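Long-range contact in alternansucrase (Leuconostoc mesenteroides, PDB 6HVG), which belongs to the glycoside hydrolase family 70 enzymes and carries choline-binding-type repeats alongside a calcium-containing catalytic region: residues Asn389-Phe403 with Trp415-Trp428. Numbering follows the deposited sequence.
Sequences NTPHNAAKSYDKSSF and WYRPTDILKNGDTW
Residues His392 to Lys396 run beside Arg417 to Asp420, and Ser402 and Phe403 return to meet Tyr416 and Arg417; only two isolated bridges, Ala395 with Pro418 and Phe403 with Tyr416, link the backbones in beta fashion. Around the first bridge, Asp420 N donates to His392 O (3.0 Å), Thr419 N to Ala394 O (2.7 Å) and Lys396 N to Arg417 O. At the second, Arg417 N reaches Ser402 O. The carbonyl of Ala394, just past the short helix 390-393, also accepts a bond from Thr419 OG1 (3.0 Å), which comes from above the carbonyl plane and not on a lone pair.

His392 is gripped from two directions. Its CB sits over the six-membered ring of Trp428, a CH-pi contact 3.4 Å from the centroid, and its imidazole leans across the indole with the planes 33° apart. Leu422 CD1 rests against the opposite indole face, toward its rim. At the imidazole edge, His392 ND1 donates to Asp420 OD2 (3.1 Å) in a bent bond, on the anti side of the carboxylate but tilted out of both the ring and the carboxylate planes.

Tyr416, with CG between its backbone N and carbonyl carbon (chi1 78°), sends its hydroxyl to Asn393 O (2.6 Å), in the carbonyl plane; Thr442 is a further partner of that hydroxyl. Tyr416 CB touches Phe403 CD1 at 3.5 Å. Farther out, the extended Arg417 chain lies alongside Lys396, whose CG lies over one guanidinium face, off centre, while Arg417 NH2 bonds to Ser431 O. Asn393 OD1 bonds to Gln485 on helix 474-495, which Asn389 and Leu422 also touch, so the contact lies against that helix.

The carbonyls of His392 and Asn393 at the helix end, and of Ala394 just beyond it, thus all find donors in the segment 415-428, illustrating how a loop with little regular structure can be fixed by backbone acceptors. The nearby carboxylate of Asp420 would probably stabilise positive charge on His392.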
loop_
_atom_site.group_PDB
_atom_site.type_symbol
_atom_site.label_atom_id
_atom_site.label_comp_id
_atom_site.label_asym_id
_atom_site.label_seq_id
_atom_site.Cartn_x
_atom_site.Cartn_y
_atom_site.Cartn_z
ATOM N N ASN A 389 32.518 -6.077 -41.926
ATOM C CA ASN A 389 31.552 -6.887 -41.190
ATOM C C ASN A 389 30.107 -6.437 -41.334
ATOM O O ASN A 389 29.201 -7.191 -41.007
ATOM C CB ASN A 389 31.916 -6.902 -39.711
ATOM C CG ASN A 389 33.347 -7.321 -39.472
ATOM O OD1 ASN A 389 33.916 -8.097 -40.232
ATOM N ND2 ASN A 389 33.930 -6.811 -38.421
ATOM N N THR A 390 29.883 -5.228 -41.826
ATOM C CA THR A 390 28.524 -4.703 -41.938
ATOM C C THR A 390 27.599 -5.595 -42.779
ATOM O O THR A 390 26.546 -5.979 -42.306
ATOM C CB THR A 390 28.528 -3.262 -42.479
ATOM O OG1 THR A 390 29.298 -2.434 -41.610
ATOM C CG2 THR A 390 27.126 -2.683 -42.581
ATOM N N PRO A 391 27.970 -5.935 -44.024
ATOM C CA PRO A 391 27.068 -6.798 -44.799
ATOM C C PRO A 391 26.796 -8.163 -44.164
ATOM O O PRO A 391 25.746 -8.738 -44.417
ATOM C CB PRO A 391 27.777 -6.980 -46.156
ATOM C CG PRO A 391 29.168 -6.534 -45.942
ATOM C CD PRO A 391 29.191 -5.606 -44.769
ATOM N N HIS A 392 27.741 -8.676 -43.377
ATOM C CA HIS A 392 27.571 -9.964 -42.702
ATOM C C HIS A 392 26.615 -9.858 -41.496
ATOM O O HIS A 392 25.738 -10.693 -41.328
ATOM C CB HIS A 392 28.927 -10.532 -42.255
ATOM C CG HIS A 392 29.910 -10.740 -43.375
ATOM N ND1 HIS A 392 29.542 -11.180 -44.632
ATOM C CD2 HIS A 392 31.256 -10.582 -43.421
ATOM C CE1 HIS A 392 30.610 -11.267 -45.404
ATOM N NE2 HIS A 392 31.664 -10.917 -44.692
ATOM N N ASN A 393 26.782 -8.833 -40.662
ATOM C CA ASN A 393 25.944 -8.648 -39.487
ATOM C C ASN A 393 24.597 -8.003 -39.776
ATOM O O ASN A 393 23.743 -7.977 -38.900
ATOM C CB ASN A 393 26.654 -7.816 -38.419
ATOM C CG ASN A 393 27.680 -8.615 -37.627
ATOM O OD1 ASN A 393 27.555 -9.830 -37.460
ATOM N ND2 ASN A 393 28.694 -7.934 -37.136
ATOM N N ALA A 394 24.362 -7.533 -40.994
ATOM C CA ALA A 394 23.070 -6.951 -41.340
ATOM C C ALA A 394 21.956 -7.989 -41.260
ATOM O O ALA A 394 22.187 -9.195 -41.342
ATOM C CB ALA A 394 23.121 -6.347 -42.731
ATOM N N ALA A 395 20.735 -7.503 -41.104
ATOM C CA ALA A 395 19.569 -8.361 -41.024
ATOM C C ALA A 395 19.354 -9.086 -42.346
ATOM O O ALA A 395 19.468 -8.474 -43.410
ATOM C CB ALA A 395 18.347 -7.529 -40.665
ATOM N N LYS A 396 19.056 -10.383 -42.250
ATOM C CA LYS A 396 18.714 -11.216 -43.403
ATOM C C LYS A 396 17.469 -10.691 -44.082
ATOM O O LYS A 396 17.331 -10.773 -45.293
ATOM C CB LYS A 396 18.457 -12.665 -42.949
ATOM C CG LYS A 396 18.083 -13.657 -44.051
ATOM C CD LYS A 396 19.245 -13.950 -44.979
ATOM C CE LYS A 396 18.836 -14.906 -46.090
ATOM N NZ LYS A 396 19.927 -15.072 -47.094
ATOM N N SER A 397 16.566 -10.164 -43.269
ATOM C CA SER A 397 15.256 -9.757 -43.705
ATOM C C SER A 397 14.787 -8.646 -42.769
ATOM O O SER A 397 15.192 -8.605 -41.592
ATOM C CB SER A 397 14.320 -10.960 -43.606
ATOM O OG SER A 397 13.097 -10.734 -44.255
ATOM N N TYR A 398 13.932 -7.756 -43.281
ATOM C CA TYR A 398 13.374 -6.662 -42.471
ATOM C C TYR A 398 11.908 -6.934 -42.110
ATOM O O TYR A 398 11.003 -6.227 -42.560
ATOM C CB TYR A 398 13.511 -5.326 -43.206
ATOM C CG TYR A 398 14.850 -5.119 -43.888
ATOM C CD1 TYR A 398 16.036 -5.516 -43.280
ATOM C CD2 TYR A 398 14.934 -4.489 -45.125
ATOM C CE1 TYR A 398 17.268 -5.316 -43.897
ATOM C CE2 TYR A 398 16.163 -4.275 -45.745
ATOM C CZ TYR A 398 17.331 -4.702 -45.131
ATOM O OH TYR A 398 18.559 -4.528 -45.730
ATOM N N ASP A 399 11.682 -7.958 -41.289
ATOM C CA ASP A 399 10.323 -8.407 -40.959
ATOM C C ASP A 399 10.319 -9.363 -39.760
ATOM O O ASP A 399 11.367 -9.645 -39.184
ATOM C CB ASP A 399 9.646 -9.066 -42.184
ATOM C CG ASP A 399 10.471 -10.201 -42.782
ATOM O OD1 ASP A 399 11.273 -10.819 -42.043
ATOM O OD2 ASP A 399 10.324 -10.453 -44.000
ATOM N N LYS A 400 9.136 -9.849 -39.388
ATOM C CA LYS A 400 8.979 -10.677 -38.198
ATOM C C LYS A 400 9.743 -12.003 -38.256
ATOM O O LYS A 400 10.024 -12.584 -37.207
ATOM C CB LYS A 400 7.500 -10.933 -37.930
ATOM C CG LYS A 400 6.721 -9.663 -37.622
ATOM C CD LYS A 400 5.309 -9.905 -37.102
ATOM C CE LYS A 400 4.621 -8.575 -36.804
ATOM N NZ LYS A 400 3.406 -8.684 -35.960
ATOM N N SER A 401 10.101 -12.469 -39.456
ATOM C CA SER A 401 10.917 -13.692 -39.588
ATOM C C SER A 401 12.264 -13.545 -38.913
ATOM O O SER A 401 12.650 -14.372 -38.089
ATOM C CB SER A 401 11.168 -14.045 -41.051
ATOM O OG SER A 401 9.974 -14.452 -41.674
ATOM N N SER A 402 12.963 -12.472 -39.270
ATOM C CA SER A 402 14.352 -12.256 -38.846
ATOM C C SER A 402 14.517 -11.453 -37.557
ATOM O O SER A 402 15.645 -11.259 -37.111
ATOM C CB SER A 402 15.132 -11.575 -39.974
ATOM O OG SER A 402 15.282 -12.457 -41.053
ATOM N N PHE A 403 13.410 -10.995 -36.965
ATOM C CA PHE A 403 13.458 -10.179 -35.737
ATOM C C PHE A 403 12.468 -10.653 -34.687
ATOM O O PHE A 403 11.275 -10.703 -34.955
ATOM C CB PHE A 403 13.102 -8.728 -36.063
ATOM C CG PHE A 403 14.236 -7.910 -36.615
ATOM C CD1 PHE A 403 15.240 -7.480 -35.789
ATOM C CD2 PHE A 403 14.259 -7.540 -37.960
ATOM C CE1 PHE A 403 16.263 -6.716 -36.290
ATOM C CE2 PHE A 403 15.275 -6.772 -38.464
ATOM C CZ PHE A 403 16.279 -6.355 -37.627
ATOM N N TRP A 415 16.535 -10.736 -30.201
ATOM C CA TRP A 415 17.506 -11.408 -31.035
ATOM C C TRP A 415 17.020 -11.314 -32.476
ATOM O O TRP A 415 15.807 -11.283 -32.721
ATOM C CB TRP A 415 17.648 -12.870 -30.601
ATOM C CG TRP A 415 18.405 -13.059 -29.312
ATOM C CD1 TRP A 415 18.341 -12.272 -28.193
ATOM C CD2 TRP A 415 19.327 -14.111 -29.008
ATOM N NE1 TRP A 415 19.183 -12.752 -27.239
ATOM C CE2 TRP A 415 19.797 -13.884 -27.711
ATOM C CE3 TRP A 415 19.805 -15.216 -29.710
ATOM C CZ2 TRP A 415 20.731 -14.729 -27.092
ATOM C CZ3 TRP A 415 20.741 -16.059 -29.095
ATOM C CH2 TRP A 415 21.175 -15.813 -27.800
ATOM N N TYR A 416 17.969 -11.256 -33.417
ATOM C CA TYR A 416 17.666 -11.162 -34.842
ATOM C C TYR A 416 18.491 -12.168 -35.643
ATOM O O TYR A 416 19.396 -12.803 -35.098
ATOM C CB TYR A 416 17.877 -9.730 -35.364
ATOM C CG TYR A 416 19.310 -9.337 -35.610
ATOM C CD1 TYR A 416 20.196 -9.180 -34.567
ATOM C CD2 TYR A 416 19.783 -9.121 -36.908
ATOM C CE1 TYR A 416 21.515 -8.826 -34.797
ATOM C CE2 TYR A 416 21.098 -8.754 -37.144
ATOM C CZ TYR A 416 21.958 -8.609 -36.084
ATOM O OH TYR A 416 23.268 -8.246 -36.309
ATOM N N ARG A 417 18.163 -12.318 -36.927
ATOM C CA ARG A 417 18.883 -13.214 -37.818
ATOM C C ARG A 417 19.836 -12.408 -38.681
ATOM O O ARG A 417 19.391 -11.734 -39.601
ATOM C CB ARG A 417 17.903 -13.991 -38.707
ATOM C CG ARG A 417 18.569 -15.023 -39.614
ATOM C CD ARG A 417 17.654 -15.532 -40.717
ATOM N NE ARG A 417 18.326 -16.536 -41.554
ATOM C CZ ARG A 417 17.793 -17.111 -42.630
ATOM N NH1 ARG A 417 16.575 -16.781 -43.040
ATOM N NH2 ARG A 417 18.486 -18.025 -43.292
ATOM N N PRO A 418 21.148 -12.464 -38.391
ATOM C CA PRO A 418 22.085 -11.773 -39.288
ATOM C C PRO A 418 22.228 -12.508 -40.598
ATOM O O PRO A 418 22.018 -13.698 -40.633
ATOM C CB PRO A 418 23.420 -11.809 -38.522
ATOM C CG PRO A 418 23.299 -12.990 -37.637
ATOM C CD PRO A 418 21.846 -13.045 -37.233
ATOM N N THR A 419 22.593 -11.802 -41.657
ATOM C CA THR A 419 22.782 -12.429 -42.959
ATOM C C THR A 419 23.744 -13.630 -42.872
ATOM O O THR A 419 23.416 -14.734 -43.315
ATOM C CB THR A 419 23.292 -11.390 -43.990
ATOM O OG1 THR A 419 22.337 -10.330 -44.102
ATOM C CG2 THR A 419 23.492 -12.021 -45.366
ATOM N N ASP A 420 24.924 -13.388 -42.305
ATOM C CA ASP A 420 25.956 -14.424 -42.111
ATOM C C ASP A 420 26.358 -14.502 -40.631
ATOM O O ASP A 420 26.090 -13.580 -39.846
ATOM C CB ASP A 420 27.215 -14.135 -42.958
ATOM C CG ASP A 420 26.944 -14.129 -44.453
ATOM O OD1 ASP A 420 26.527 -15.158 -45.017
ATOM O OD2 ASP A 420 27.175 -13.078 -45.083
ATOM N N ILE A 421 27.014 -15.605 -40.283
ATOM C CA ILE A 421 27.427 -15.889 -38.917
ATOM C C ILE A 421 28.913 -16.238 -38.931
ATOM O O ILE A 421 29.352 -17.086 -39.705
ATOM C CB ILE A 421 26.655 -17.096 -38.347
ATOM C CG1 ILE A 421 25.181 -16.739 -38.084
ATOM C CG2 ILE A 421 27.341 -17.626 -37.082
ATOM C CD1 ILE A 421 24.934 -16.031 -36.776
ATOM N N LEU A 422 29.678 -15.603 -38.053
ATOM C CA LEU A 422 31.105 -15.883 -37.898
ATOM C C LEU A 422 31.292 -17.147 -37.067
ATOM O O LEU A 422 31.736 -17.060 -35.937
ATOM C CB LEU A 422 31.784 -14.688 -37.217
ATOM C CG LEU A 422 33.285 -14.718 -36.982
ATOM C CD1 LEU A 422 34.022 -14.504 -38.297
ATOM C CD2 LEU A 422 33.741 -13.703 -35.928
ATOM N N LYS A 423 30.957 -18.319 -37.620
ATOM C CA LYS A 423 31.003 -19.566 -36.839
ATOM C C LYS A 423 32.398 -19.733 -36.241
ATOM O O LYS A 423 33.398 -19.463 -36.905
ATOM C CB LYS A 423 30.563 -20.806 -37.653
ATOM C CG LYS A 423 31.578 -21.319 -38.670
ATOM C CD LYS A 423 31.452 -22.831 -38.939
ATOM C CE LYS A 423 32.251 -23.291 -40.193
ATOM N NZ LYS A 423 33.169 -24.456 -39.978
ATOM N N ASN A 424 32.433 -20.078 -34.955
ATOM C CA ASN A 424 33.669 -20.378 -34.238
ATOM C C ASN A 424 34.694 -19.242 -34.276
ATOM O O ASN A 424 35.844 -19.420 -33.843
ATOM C CB ASN A 424 34.295 -21.672 -34.794
ATOM C CG ASN A 424 35.313 -22.303 -33.854
ATOM O OD1 ASN A 424 35.261 -22.117 -32.637
ATOM N ND2 ASN A 424 36.234 -23.075 -34.419
ATOM N N GLY A 425 34.275 -18.078 -34.774
ATOM C CA GLY A 425 35.175 -16.961 -34.929
ATOM C C GLY A 425 36.145 -17.120 -36.089
ATOM O O GLY A 425 37.177 -16.480 -36.082
ATOM N N ASP A 426 35.846 -17.971 -37.067
ATOM C CA ASP A 426 36.799 -18.244 -38.152
ATOM C C ASP A 426 36.234 -17.902 -39.502
ATOM O O ASP A 426 36.810 -17.098 -40.249
ATOM C CB ASP A 426 37.239 -19.718 -38.166
ATOM C CG ASP A 426 38.171 -20.070 -37.019
ATOM O OD1 ASP A 426 38.350 -21.276 -36.705
ATOM O OD2 ASP A 426 38.730 -19.125 -36.431
ATOM N N THR A 427 35.112 -18.534 -39.818
ATOM C CA THR A 427 34.578 -18.460 -41.157
ATOM C C THR A 427 33.134 -18.006 -41.142
ATOM O O THR A 427 32.320 -18.499 -40.361
ATOM C CB THR A 427 34.730 -19.796 -41.919
ATOM O OG1 THR A 427 34.187 -20.865 -41.147
ATOM C CG2 THR A 427 36.202 -20.066 -42.199
ATOM N N TRP A 428 32.837 -17.045 -42.011
ATOM C CA TRP A 428 31.487 -16.531 -42.177
ATOM C C TRP A 428 30.697 -17.526 -42.986
ATOM O O TRP A 428 31.131 -17.947 -44.053
ATOM C CB TRP A 428 31.497 -15.202 -42.903
ATOM C CG TRP A 428 32.011 -14.056 -42.089
ATOM C CD1 TRP A 428 33.248 -13.502 -42.158
ATOM C CD2 TRP A 428 31.283 -13.296 -41.106
ATOM N NE1 TRP A 428 33.341 -12.442 -41.285
ATOM C CE2 TRP A 428 32.150 -12.303 -40.624
ATOM C CE3 TRP A 428 29.986 -13.363 -40.592
ATOM C CZ2 TRP A 428 31.765 -11.382 -39.653
ATOM C CZ3 TRP A 428 29.600 -12.441 -39.621
ATOM C CH2 TRP A 428 30.491 -11.466 -39.162
#